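Glycosyl transferase (Staphylococcus aureus, PDB 5U02) belongs to the glycosyl transferases, its chain here combining a TarS-type helical linker domain with two beta-rich C-terminal domains. Local coordinates at residues A[2-6]-A[57-62]; A[9-13]-A[64-69]; A[77-81]-A[130-134]; A[137-142]-A[154-160]. All coordinates share one frame; numbering follows the deposited sequence.

How the contacts relate
Four contacts follow the elongated chain from its N-terminal helices into its beta-rich part. Contacts 1 and 2 are successive sections of one seam, the packing of helix 2-17 on helix 56-68; their centres lie 11 Å apart, and they meet where Tyr-6 O packs 3.6 Å from Phe-65 CB. Contact 3, about 8 Å from contact 2 between nearest atoms, ties the loop before helix 82-89 to strand 129-132. Contact 4 is the hairpin of strands 138-146 and 150-159, in the first C-terminal domain. Its centre is 22 Å from that of contact 3, yet the two touch, Ile-134 CG2 lying 3.9 Å from Phe-160 CE1. Contacts 2 and 4 are far apart, about 20 Å between nearest atoms.

Contact 1. Residues A[2-6]-A[57-62]; sequences PEDFY and QWINAL
Pro-2 points CG at the face of the Trp-58 indole, and Tyr-6 fits between that indole and Leu-62, on two helix segments that run almost parallel (22°) with axes 8.4 Å apart. The CH-pi interaction comes first: Pro-2 CG sits 4.1 Å from the centroid of the five-membered ring of Trp-58, above its face. A proline suits the first turn of a helix, where no backbone N-H is needed for helix bonding, and its compact ring offers C-H groups to the electron-rich indole.

Apolar packing makes up most of the rest. With CG of Tyr-6 beside its backbone N (chi1 -66°), Leu-62 covers one face of the ring, its CA offset toward the rim, and Phe-5 CD1 the opposite face. The methyl of Ala-61 meets the ring edge, CB to Tyr-6 CD2 3.5 Å, while Leu-62 CD1 reaches Tyr-6 CE1 at 3.5 Å. Alanine allows close approach here: its CB is only 3.4 Å from Glu-3 CA. Tyr-6 OH comes within 3.5 Å of Trp-58 CZ3 at a slant to the indole, but finds its hydrogen-bond partner in Thr-43.

Polar contact is slight. Glu-3 OE1 and Gln-57 NE2 stand 3.7 Å apart on the outer side, too far for a hydrogen bond. The helices are therefore held by aromatic and aliphatic packing, with the buried hydroxyl of Tyr-6 satisfied by a third part of the domain.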
loop_
_atom_site.group_PDB
_atom_site.type_symbol
_atom_site.label_atom_id
_atom_site.label_comp_id
_atom_site.label_asym_id
_atom_site.label_seq_id
_atom_site.Cartn_x
_atom_site.Cartn_y
_atom_site.Cartn_z
ATOM N N PRO A 2 -28.498 7.993 41.565
ATOM C CA PRO A 2 -28.584 8.846 40.368
ATOM C C PRO A 2 -29.277 10.187 40.566
ATOM O O PRO A 2 -28.644 11.233 40.395
ATOM C CB PRO A 2 -29.363 7.968 39.379
ATOM C CG PRO A 2 -29.046 6.577 39.798
ATOM C CD PRO A 2 -28.976 6.625 41.297
ATOM N N GLU A 3 -30.569 10.183 40.904
ATOM C CA GLU A 3 -31.289 11.449 40.953
ATOM C C GLU A 3 -30.906 12.306 42.145
ATOM O O GLU A 3 -31.214 13.496 42.139
ATOM C CB GLU A 3 -32.804 11.236 40.947
ATOM C CG GLU A 3 -33.334 10.305 42.010
ATOM C CD GLU A 3 -33.277 8.861 41.576
ATOM O OE1 GLU A 3 -32.284 8.180 41.907
ATOM O OE2 GLU A 3 -34.217 8.412 40.886
ATOM N N ASP A 4 -30.263 11.741 43.168
ATOM C CA ASP A 4 -29.651 12.593 44.182
ATOM C C ASP A 4 -28.451 13.334 43.604
ATOM O O ASP A 4 -28.191 14.486 43.966
ATOM C CB ASP A 4 -29.242 11.762 45.399
ATOM C CG ASP A 4 -30.320 10.788 45.829
ATOM O OD1 ASP A 4 -30.566 9.809 45.092
ATOM O OD2 ASP A 4 -30.906 10.988 46.912
ATOM N N PHE A 5 -27.729 12.694 42.681
ATOM C CA PHE A 5 -26.562 13.309 42.053
ATOM C C PHE A 5 -26.971 14.353 41.021
ATOM O O PHE A 5 -26.572 15.519 41.101
ATOM C CB PHE A 5 -25.687 12.226 41.406
ATOM C CG PHE A 5 -24.546 12.771 40.582
ATOM C CD1 PHE A 5 -24.298 12.293 39.304
ATOM C CD2 PHE A 5 -23.721 13.758 41.095
ATOM C CE1 PHE A 5 -23.247 12.794 38.557
ATOM C CE2 PHE A 5 -22.669 14.266 40.356
ATOM C CZ PHE A 5 -22.431 13.784 39.086
ATOM N N TYR A 6 -27.742 13.943 40.016
ATOM C CA TYR A 6 -28.126 14.848 38.940
ATOM C C TYR A 6 -29.079 15.930 39.415
ATOM O O TYR A 6 -29.217 16.960 38.743
ATOM C CB TYR A 6 -28.751 14.058 37.787
ATOM C CG TYR A 6 -27.773 13.135 37.105
ATOM C CD1 TYR A 6 -26.644 13.645 36.477
ATOM C CD2 TYR A 6 -27.983 11.763 37.067
ATOM C CE1 TYR A 6 -25.745 12.817 35.843
ATOM C CE2 TYR A 6 -27.087 10.921 36.427
ATOM C CZ TYR A 6 -25.971 11.458 35.815
ATOM O OH TYR A 6 -25.073 10.634 35.177
ATOM N N GLN A 57 -32.991 3.851 35.342
ATOM C CA GLN A 57 -32.945 4.728 36.509
ATOM C C GLN A 57 -31.970 5.887 36.326
ATOM O O GLN A 57 -32.108 6.916 36.998
ATOM C CB GLN A 57 -32.565 3.920 37.755
ATOM C CG GLN A 57 -32.685 4.679 39.070
ATOM C CD GLN A 57 -32.001 3.972 40.227
ATOM O OE1 GLN A 57 -31.375 2.927 40.053
ATOM N NE2 GLN A 57 -32.117 4.546 41.420
ATOM N N TRP A 58 -30.994 5.747 35.430
ATOM C CA TRP A 58 -30.004 6.800 35.229
ATOM C C TRP A 58 -30.515 7.893 34.298
ATOM O O TRP A 58 -30.280 9.082 34.545
ATOM C CB TRP A 58 -28.719 6.199 34.666
ATOM C CG TRP A 58 -27.797 5.656 35.700
ATOM C CD1 TRP A 58 -28.032 4.611 36.544
ATOM C CD2 TRP A 58 -26.477 6.119 35.989
ATOM N NE1 TRP A 58 -26.939 4.400 37.350
ATOM C CE2 TRP A 58 -25.970 5.313 37.028
ATOM C CE3 TRP A 58 -25.674 7.140 35.473
ATOM C CZ2 TRP A 58 -24.698 5.498 37.559
ATOM C CZ3 TRP A 58 -24.413 7.320 36.000
ATOM C CH2 TRP A 58 -23.937 6.501 37.030
ATOM N N ILE A 59 -31.210 7.512 33.225
ATOM C CA ILE A 59 -31.540 8.472 32.183
ATOM C C ILE A 59 -32.647 9.427 32.615
ATOM O O ILE A 59 -32.741 10.534 32.075
ATOM C CB ILE A 59 -31.893 7.719 30.883
ATOM C CG1 ILE A 59 -31.997 8.683 29.696
ATOM C CG2 ILE A 59 -33.170 6.904 31.053
ATOM C CD1 ILE A 59 -30.680 9.298 29.286
ATOM N N ASN A 60 -33.479 9.048 33.591
ATOM C CA ASN A 60 -34.502 9.974 34.073
ATOM C C ASN A 60 -33.859 11.196 34.717
ATOM O O ASN A 60 -34.184 12.339 34.374
ATOM C CB ASN A 60 -35.443 9.305 35.083
ATOM C CG ASN A 60 -35.589 7.857 34.898
ATOM O OD1 ASN A 60 -35.007 7.117 35.608
ATOM N ND2 ASN A 60 -36.378 7.443 33.966
ATOM N N ALA A 61 -32.949 10.966 35.672
ATOM C CA ALA A 61 -32.299 12.067 36.378
ATOM C C ALA A 61 -31.422 12.888 35.447
ATOM O O ALA A 61 -31.427 14.123 35.511
ATOM C CB ALA A 61 -31.472 11.524 37.534
ATOM N N LEU A 62 -30.628 12.218 34.608
ATOM C CA LEU A 62 -29.897 12.913 33.555
ATOM C C LEU A 62 -30.846 13.732 32.689
ATOM O O LEU A 62 -30.538 14.869 32.317
ATOM C CB LEU A 62 -29.128 11.900 32.707
ATOM C CG LEU A 62 -28.040 12.421 31.767
ATOM C CD1 LEU A 62 -26.814 12.834 32.556
ATOM C CD2 LEU A 62 -27.681 11.369 30.731
#

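Contact 2. Residues A[9-13]-A[64-69]; sequences MRLIA and DFIQAV
Arg-10 NH1 faces Asp-64 OD1 at 3.3 Å in a rather long salt bridge at the more exposed side of the helix pair. The carboxylate oxygen meets the edge of the guanidinium, in its plane, though the two flat groups are turned 74° apart, so they do not pair in parallel fashion. The other nitrogen, NH2, makes a salt bridge with Glu-7 one turn earlier, so two acids share in neutralising and orienting the cation. Arginine suits this place because its long chain does double duty: it leaves the helix with CG anti to the backbone N (chi1 -173°), lays CG 3.5 Å from Ala-68 CB, and bends only at chi3 to bring its charged end to Asp-64.

Inward of these charges lies Phe-65. Its ring receives Met-9 CB over one face, 3.9 Å from the centroid, in a CH-pi contact. Ala-13 CB makes a looser contact at the ring edge. The ring also comes close to the backbone of helix 2-17, Phe-65 CE2 being 3.2 Å from Met-9 O, while that oxygen accepts its regular helical bond from Ala-13 N. Further along, Ala-13 CB touches Val-69 CG1 at 3.9 Å. The small alanines permit close helix approach, and the larger side chains reach on to helix 23-40: Met-9 to Phe-33 and Phe-65 to Leu-34. Axes 8.7 Å apart and only 6° from parallel, with charges outside an apolar interior, are consistent with a small helical bundle, helix 23-40 touching the same apolar side chains.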
loop_
_atom_site.group_PDB
_atom_site.type_symbol
_atom_site.label_atom_id
_atom_site.label_comp_id
_atom_site.label_asym_id
_atom_site.label_seq_id
_atom_site.Cartn_x
_atom_site.Cartn_y
_atom_site.Cartn_z
ATOM N N MET A 9 -26.381 18.618 40.094
ATOM C CA MET A 9 -25.847 19.227 38.881
ATOM C C MET A 9 -26.883 20.101 38.198
ATOM O O MET A 9 -26.533 21.060 37.501
ATOM C CB MET A 9 -25.356 18.140 37.934
ATOM C CG MET A 9 -24.652 17.033 38.656
ATOM S SD MET A 9 -22.963 17.504 39.057
ATOM C CE MET A 9 -22.325 18.093 37.495
ATOM N N ARG A 10 -28.164 19.758 38.353
ATOM C CA ARG A 10 -29.222 20.623 37.844
ATOM C C ARG A 10 -29.165 21.981 38.523
ATOM O O ARG A 10 -29.139 23.019 37.852
ATOM C CB ARG A 10 -30.612 19.993 38.035
ATOM C CG ARG A 10 -31.713 20.819 37.357
ATOM C CD ARG A 10 -33.144 20.474 37.783
ATOM N NE ARG A 10 -33.359 20.309 39.209
ATOM C CZ ARG A 10 -34.308 19.532 39.721
ATOM N NH1 ARG A 10 -35.082 18.811 38.911
ATOM N NH2 ARG A 10 -34.465 19.447 41.042
ATOM N N LEU A 11 -29.106 21.993 39.859
ATOM C CA LEU A 11 -29.123 23.263 40.571
ATOM C C LEU A 11 -27.868 24.083 40.290
ATOM O O LEU A 11 -27.950 25.311 40.188
ATOM C CB LEU A 11 -29.309 23.025 42.071
ATOM C CG LEU A 11 -30.091 24.094 42.826
ATOM C CD1 LEU A 11 -30.626 23.581 44.089
ATOM C CD2 LEU A 11 -29.297 25.314 43.087
ATOM N N ILE A 12 -26.712 23.429 40.131
ATOM C CA ILE A 12 -25.509 24.161 39.743
ATOM C C ILE A 12 -25.707 24.822 38.386
ATOM O O ILE A 12 -25.343 25.986 38.188
ATOM C CB ILE A 12 -24.279 23.238 39.735
ATOM C CG1 ILE A 12 -24.177 22.464 41.042
ATOM C CG2 ILE A 12 -23.009 24.060 39.502
ATOM C CD1 ILE A 12 -22.917 21.643 41.145
ATOM N N ALA A 13 -26.285 24.089 37.431
ATOM C CA ALA A 13 -26.627 24.693 36.148
ATOM C C ALA A 13 -27.596 25.859 36.326
ATOM O O ALA A 13 -27.536 26.841 35.578
ATOM C CB ALA A 13 -27.219 23.636 35.217
ATOM N N ASP A 64 -33.904 15.102 33.475
ATOM C CA ASP A 64 -34.351 16.301 34.179
ATOM C C ASP A 64 -33.211 17.295 34.364
ATOM O O ASP A 64 -33.432 18.510 34.318
ATOM C CB ASP A 64 -34.956 15.922 35.533
ATOM C CG ASP A 64 -35.892 16.990 36.079
ATOM O OD1 ASP A 64 -36.662 16.684 37.014
ATOM O OD2 ASP A 64 -35.869 18.130 35.569
ATOM N N PHE A 65 -31.988 16.799 34.565
ATOM C CA PHE A 65 -30.834 17.685 34.662
ATOM C C PHE A 65 -30.530 18.338 33.316
ATOM O O PHE A 65 -30.389 19.563 33.227
ATOM C CB PHE A 65 -29.631 16.903 35.199
ATOM C CG PHE A 65 -28.291 17.475 34.811
ATOM C CD1 PHE A 65 -27.372 16.698 34.126
ATOM C CD2 PHE A 65 -27.943 18.775 35.143
ATOM C CE1 PHE A 65 -26.136 17.206 33.772
ATOM C CE2 PHE A 65 -26.708 19.291 34.785
ATOM C CZ PHE A 65 -25.805 18.503 34.099
ATOM N N ILE A 66 -30.437 17.537 32.251
ATOM C CA ILE A 66 -30.193 18.098 30.926
ATOM C C ILE A 66 -31.394 18.904 30.431
ATOM O O ILE A 66 -31.244 19.768 29.560
ATOM C CB ILE A 66 -29.803 16.971 29.945
ATOM C CG1 ILE A 66 -28.527 16.272 30.421
ATOM C CG2 ILE A 66 -29.569 17.503 28.536
ATOM C CD1 ILE A 66 -27.308 17.164 30.435
ATOM N N GLN A 67 -32.587 18.665 30.982
ATOM C CA GLN A 67 -33.727 19.517 30.650
ATOM C C GLN A 67 -33.517 20.947 31.130
ATOM O O GLN A 67 -34.084 21.884 30.558
ATOM C CB GLN A 67 -35.013 18.945 31.251
ATOM C CG GLN A 67 -35.809 18.063 30.303
ATOM C CD GLN A 67 -36.731 17.103 31.031
ATOM O OE1 GLN A 67 -37.027 17.283 32.213
ATOM N NE2 GLN A 67 -37.192 16.077 30.324
ATOM N N ALA A 68 -32.702 21.135 32.172
ATOM C CA ALA A 68 -32.516 22.458 32.756
ATOM C C ALA A 68 -31.612 23.352 31.920
ATOM O O ALA A 68 -31.718 24.579 32.019
ATOM C CB ALA A 68 -31.948 22.334 34.168
ATOM N N VAL A 69 -30.726 22.779 31.113
ATOM C CA VAL A 69 -29.821 23.584 30.297
ATOM C C VAL A 69 -30.501 23.880 28.965
ATOM O O VAL A 69 -31.119 22.986 28.370
ATOM C CB VAL A 69 -28.462 22.892 30.102
ATOM C CG1 VAL A 69 -27.623 23.026 31.358
ATOM C CG2 VAL A 69 -28.647 21.431 29.761
#

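Contact 3. Residues A[77-81]-A[130-134]; sequences VMSKL and EGIDI
With OG lodged between its backbone N and carbonyl carbon (chi1 54°), Ser-79 turns its hydroxyl toward the backbone of segment 130-134, where it meets Asp-133 N. The oxygen acts as acceptor: the bond is 2.9 Å long and nearly straight, 175° at the hydrogen. Serine suits the spot because its short side chain brings an oxygen to a backbone N-H and takes little space, Ser-79 CB already lying 3.4 Å from Gly-131 O.

Beside this bond the packing is apolar. Ile-132 has CG2 anti to its backbone N, and that branch rests against Lys-80, Ile-132 CG2 to Lys-80 CA 3.6 Å. Only the base of the lysine is involved; the amine takes no part in the contact, and Lys-80 O is bonded by Tyr-103 OH.

Gly-131 and Ile-132 together face Leu-118 of the neighbouring strand, forming a G1 beta bulge. Gly-131 adopts the positive phi (80°) of the first bulge position, a conformation readily open to a residue without a side chain.

One loop hydroxyl thus supplies an acceptor for a backbone N-H just past the bulge, joining the loop before helix 82-89 to the small three-stranded sheet by a single directional bond with modest apolar support.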
loop_
_atom_site.group_PDB
_atom_site.type_symbol
_atom_site.label_atom_id
_atom_site.label_comp_id
_atom_site.label_asym_id
_atom_site.label_seq_id
_atom_site.Cartn_x
_atom_site.Cartn_y
_atom_site.Cartn_z
ATOM N N VAL A 77 -20.984 23.457 22.853
ATOM C CA VAL A 77 -20.380 22.305 23.515
ATOM C C VAL A 77 -19.664 21.439 22.484
ATOM O O VAL A 77 -19.872 21.565 21.275
ATOM C CB VAL A 77 -21.432 21.497 24.299
ATOM C CG1 VAL A 77 -22.136 22.386 25.316
ATOM C CG2 VAL A 77 -22.435 20.855 23.357
ATOM N N MET A 78 -18.792 20.558 22.977
ATOM C CA MET A 78 -18.061 19.638 22.110
ATOM C C MET A 78 -19.022 18.854 21.224
ATOM O O MET A 78 -20.035 18.332 21.696
ATOM C CB MET A 78 -17.216 18.683 22.956
ATOM C CG MET A 78 -16.115 19.372 23.739
ATOM S SD MET A 78 -15.322 18.266 24.921
ATOM C CE MET A 78 -15.152 16.780 23.936
ATOM N N SER A 79 -18.684 18.766 19.933
ATOM C CA SER A 79 -19.653 18.341 18.925
ATOM C C SER A 79 -20.198 16.943 19.204
ATOM O O SER A 79 -21.379 16.671 18.954
ATOM C CB SER A 79 -19.021 18.399 17.534
ATOM O OG SER A 79 -17.806 17.669 17.487
ATOM N N LYS A 80 -19.363 16.044 19.723
ATOM C CA LYS A 80 -19.796 14.663 19.896
ATOM C C LYS A 80 -20.794 14.488 21.034
ATOM O O LYS A 80 -21.323 13.384 21.201
ATOM C CB LYS A 80 -18.577 13.756 20.104
ATOM C CG LYS A 80 -18.135 13.562 21.544
ATOM C CD LYS A 80 -16.694 13.062 21.601
ATOM C CE LYS A 80 -16.497 12.019 22.691
ATOM N NZ LYS A 80 -16.986 10.679 22.247
ATOM N N LEU A 81 -21.083 15.540 21.800
ATOM C CA LEU A 81 -22.047 15.452 22.889
ATOM C C LEU A 81 -23.462 15.834 22.475
ATOM O O LEU A 81 -24.410 15.484 23.188
ATOM C CB LEU A 81 -21.604 16.339 24.054
ATOM C CG LEU A 81 -20.328 15.872 24.755
ATOM C CD1 LEU A 81 -19.773 16.963 25.654
ATOM C CD2 LEU A 81 -20.599 14.603 25.543
ATOM N N GLU A 130 -25.086 16.479 12.701
ATOM C CA GLU A 130 -24.100 16.805 11.683
ATOM C C GLU A 130 -22.907 17.534 12.291
ATOM O O GLU A 130 -23.043 18.288 13.259
ATOM C CB GLU A 130 -24.740 17.655 10.571
ATOM C CG GLU A 130 -26.164 17.219 10.231
ATOM C CD GLU A 130 -26.541 17.458 8.779
ATOM O OE1 GLU A 130 -27.637 18.000 8.532
ATOM O OE2 GLU A 130 -25.751 17.098 7.884
ATOM N N GLY A 131 -21.730 17.286 11.717
ATOM C CA GLY A 131 -20.520 17.999 12.087
ATOM C C GLY A 131 -19.840 17.515 13.353
ATOM O O GLY A 131 -19.423 18.326 14.183
ATOM N N ILE A 132 -19.700 16.203 13.503
ATOM C CA ILE A 132 -19.132 15.615 14.712
ATOM C C ILE A 132 -17.636 15.407 14.507
ATOM O O ILE A 132 -17.223 14.677 13.600
ATOM C CB ILE A 132 -19.832 14.293 15.060
ATOM C CG1 ILE A 132 -21.350 14.490 15.067
ATOM C CG2 ILE A 132 -19.341 13.762 16.397
ATOM C CD1 ILE A 132 -22.136 13.259 15.462
ATOM N N ASP A 133 -16.826 16.044 15.353
ATOM C CA ASP A 133 -15.374 15.937 15.256
ATOM C C ASP A 133 -14.921 14.491 15.465
ATOM O O ASP A 133 -15.614 13.675 16.079
ATOM C CB ASP A 133 -14.699 16.847 16.287
ATOM C CG ASP A 133 -14.580 18.287 15.813
ATOM O OD1 ASP A 133 -14.912 18.566 14.644
ATOM O OD2 ASP A 133 -14.149 19.144 16.616
ATOM N N ILE A 134 -13.736 14.178 14.945
ATOM C CA ILE A 134 -13.145 12.852 15.076
ATOM C C ILE A 134 -11.979 12.953 16.051
ATOM O O ILE A 134 -10.967 13.606 15.764
ATOM C CB ILE A 134 -12.688 12.285 13.728
ATOM C CG1 ILE A 134 -13.813 12.384 12.701
ATOM C CG2 ILE A 134 -12.241 10.840 13.895
ATOM C CD1 ILE A 134 -13.609 11.478 11.497
#

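Contact 4. Residues A[137-142]-A[154-160]; sequences PKVKMT and ELTLNEF
Thr-142, Pro-137 and Lys-138 give up most surface in this antiparallel pairing, and they lie at its two ends. Thr-142 OG1 donates to Glu-154 OE1 at 2.7 Å, on the anti side of the carboxylate and somewhat out of its plane; Thr-142 OG1 and Thr-156 OG1 also lie 2.7 Å apart. A chi1 of 39° turns the hydroxyl toward both oxygens, and the beta-branched chain of threonine suits a strand.

At the far end Pro-137 lies alongside Phe-160, its CB over one face of the ring, 3.8 Å from the centroid, in a CH-pi contact. Pairing is looser here: Lys-138 N bonds Glu-159 O, while the end of the exposed lysine leads away from the partner strand.

Between these ends Lys-140 and Thr-156 form a regular hydrogen-bonded pair, the bond from Thr-156 N to Lys-140 O being 2.7 Å long and almost straight (176°). On the other face Val-139 CG2 meets Leu-157 CD2 at 3.6 Å, and Val-139, Leu-155 and Leu-157 pack on Leu-217. The hairpin thus has an aliphatic face toward strand 212-221 and a polar one bearing Lys-140 and Thr-156, while Glu-154, through OE1 and OE2, links the Thr-142 hydroxyl with Tyr-206 of the second subunit.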
loop_
_atom_site.group_PDB
_atom_site.type_symbol
_atom_site.label_atom_id
_atom_site.label_comp_id
_atom_site.label_asym_id
_atom_site.label_seq_id
_atom_site.Cartn_x
_atom_site.Cartn_y
_atom_site.Cartn_z
ATOM N N PRO A 137 -7.612 8.185 17.840
ATOM C CA PRO A 137 -7.843 6.783 18.196
ATOM C C PRO A 137 -6.950 6.343 19.341
ATOM O O PRO A 137 -5.813 6.790 19.481
ATOM C CB PRO A 137 -7.485 6.016 16.917
ATOM C CG PRO A 137 -6.568 6.924 16.183
ATOM C CD PRO A 137 -7.076 8.315 16.469
ATOM N N LYS A 138 -7.481 5.444 20.156
ATOM C CA LYS A 138 -6.676 4.751 21.152
ATOM C C LYS A 138 -5.982 3.564 20.502
ATOM O O LYS A 138 -6.602 2.805 19.751
ATOM C CB LYS A 138 -7.547 4.275 22.321
ATOM C CG LYS A 138 -8.218 5.391 23.099
ATOM C CD LYS A 138 -7.223 6.111 23.998
ATOM C CE LYS A 138 -7.935 6.997 25.010
ATOM N NZ LYS A 138 -6.990 7.603 25.996
ATOM N N VAL A 139 -4.688 3.409 20.777
ATOM C CA VAL A 139 -3.881 2.364 20.161
ATOM C C VAL A 139 -3.270 1.506 21.254
ATOM O O VAL A 139 -2.735 2.032 22.236
ATOM C CB VAL A 139 -2.784 2.953 19.258
ATOM C CG1 VAL A 139 -1.927 1.832 18.677
ATOM C CG2 VAL A 139 -3.399 3.776 18.147
ATOM N N LYS A 140 -3.345 0.188 21.083
ATOM C CA LYS A 140 -2.660 -0.748 21.963
ATOM C C LYS A 140 -1.743 -1.622 21.117
ATOM O O LYS A 140 -2.167 -2.157 20.086
ATOM C CB LYS A 140 -3.656 -1.599 22.765
ATOM C CG LYS A 140 -2.977 -2.603 23.686
ATOM C CD LYS A 140 -3.905 -3.696 24.194
ATOM C CE LYS A 140 -3.230 -4.473 25.322
ATOM N NZ LYS A 140 -4.169 -5.313 26.117
ATOM N N MET A 141 -0.483 -1.738 21.533
ATOM C CA MET A 141 0.481 -2.588 20.837
ATOM C C MET A 141 0.255 -4.017 21.310
ATOM O O MET A 141 0.719 -4.409 22.384
ATOM C CB MET A 141 1.904 -2.111 21.103
ATOM C CG MET A 141 2.986 -2.845 20.303
ATOM S SD MET A 141 4.652 -2.263 20.708
ATOM C CE MET A 141 4.771 -2.745 22.424
ATOM N N THR A 142 -0.481 -4.798 20.518
ATOM C CA THR A 142 -0.881 -6.137 20.931
ATOM C C THR A 142 0.123 -7.223 20.551
ATOM O O THR A 142 -0.009 -8.352 21.034
ATOM C CB THR A 142 -2.262 -6.482 20.353
ATOM O OG1 THR A 142 -2.376 -5.969 19.021
ATOM C CG2 THR A 142 -3.372 -5.891 21.218
ATOM N N GLU A 154 2.049 -5.562 15.943
ATOM C CA GLU A 154 0.613 -5.462 15.736
ATOM C C GLU A 154 0.076 -4.339 16.608
ATOM O O GLU A 154 0.318 -4.321 17.819
ATOM C CB GLU A 154 -0.076 -6.787 16.073
ATOM C CG GLU A 154 -1.568 -6.810 15.815
ATOM C CD GLU A 154 -2.207 -8.085 16.319
ATOM O OE1 GLU A 154 -2.366 -8.219 17.553
ATOM O OE2 GLU A 154 -2.536 -8.958 15.482
ATOM N N LEU A 155 -0.630 -3.397 15.992
ATOM C CA LEU A 155 -1.256 -2.289 16.700
ATOM C C LEU A 155 -2.763 -2.425 16.571
ATOM O O LEU A 155 -3.285 -2.552 15.459
ATOM C CB LEU A 155 -0.790 -0.943 16.143
ATOM C CG LEU A 155 0.724 -0.729 16.214
ATOM C CD1 LEU A 155 1.089 0.637 15.671
ATOM C CD2 LEU A 155 1.213 -0.895 17.642
ATOM N N THR A 156 -3.458 -2.408 17.705
ATOM C CA THR A 156 -4.903 -2.579 17.742
ATOM C C THR A 156 -5.554 -1.255 18.123
ATOM O O THR A 156 -5.265 -0.696 19.186
ATOM C CB THR A 156 -5.301 -3.678 18.726
ATOM O OG1 THR A 156 -4.742 -4.922 18.293
ATOM C CG2 THR A 156 -6.814 -3.813 18.792
ATOM N N LEU A 157 -6.422 -0.753 17.249
ATOM C CA LEU A 157 -7.236 0.421 17.557
ATOM C C LEU A 157 -8.412 -0.038 18.407
ATOM O O LEU A 157 -9.390 -0.582 17.891
ATOM C CB LEU A 157 -7.717 1.100 16.280
ATOM C CG LEU A 157 -6.695 1.391 15.185
ATOM C CD1 LEU A 157 -7.325 2.268 14.113
ATOM C CD2 LEU A 157 -5.470 2.048 15.768
ATOM N N ASN A 158 -8.317 0.168 19.722
ATOM C CA ASN A 158 -9.391 -0.273 20.608
ATOM C C ASN A 158 -10.621 0.615 20.478
ATOM O O ASN A 158 -11.755 0.124 20.525
ATOM C CB ASN A 158 -8.905 -0.310 22.058
ATOM C CG ASN A 158 -8.187 -1.604 22.400
ATOM O OD1 ASN A 158 -8.171 -2.546 21.605
ATOM N ND2 ASN A 158 -7.611 -1.665 23.595
ATOM N N GLU A 159 -10.423 1.921 20.318
ATOM C CA GLU A 159 -11.539 2.846 20.183
ATOM C C GLU A 159 -11.243 3.844 19.077
ATOM O O GLU A 159 -10.156 4.428 19.031
ATOM C CB GLU A 159 -11.828 3.574 21.498
ATOM C CG GLU A 159 -12.637 2.740 22.474
ATOM C CD GLU A 159 -13.046 3.513 23.712
ATOM O OE1 GLU A 159 -13.003 4.761 23.675
ATOM O OE2 GLU A 159 -13.418 2.873 24.717
ATOM N N PHE A 160 -12.218 4.025 18.192
ATOM C CA PHE A 160 -12.107 4.933 17.060
ATOM C C PHE A 160 -13.515 5.175 16.541
ATOM O O PHE A 160 -14.268 4.220 16.322
ATOM C CB PHE A 160 -11.214 4.346 15.960
ATOM C CG PHE A 160 -10.636 5.377 15.033
ATOM C CD1 PHE A 160 -10.647 6.721 15.370
ATOM C CD2 PHE A 160 -10.099 5.003 13.811
ATOM C CE1 PHE A 160 -10.122 7.671 14.512
ATOM C CE2 PHE A 160 -9.571 5.946 12.949
ATOM C CZ PHE A 160 -9.584 7.285 13.301
#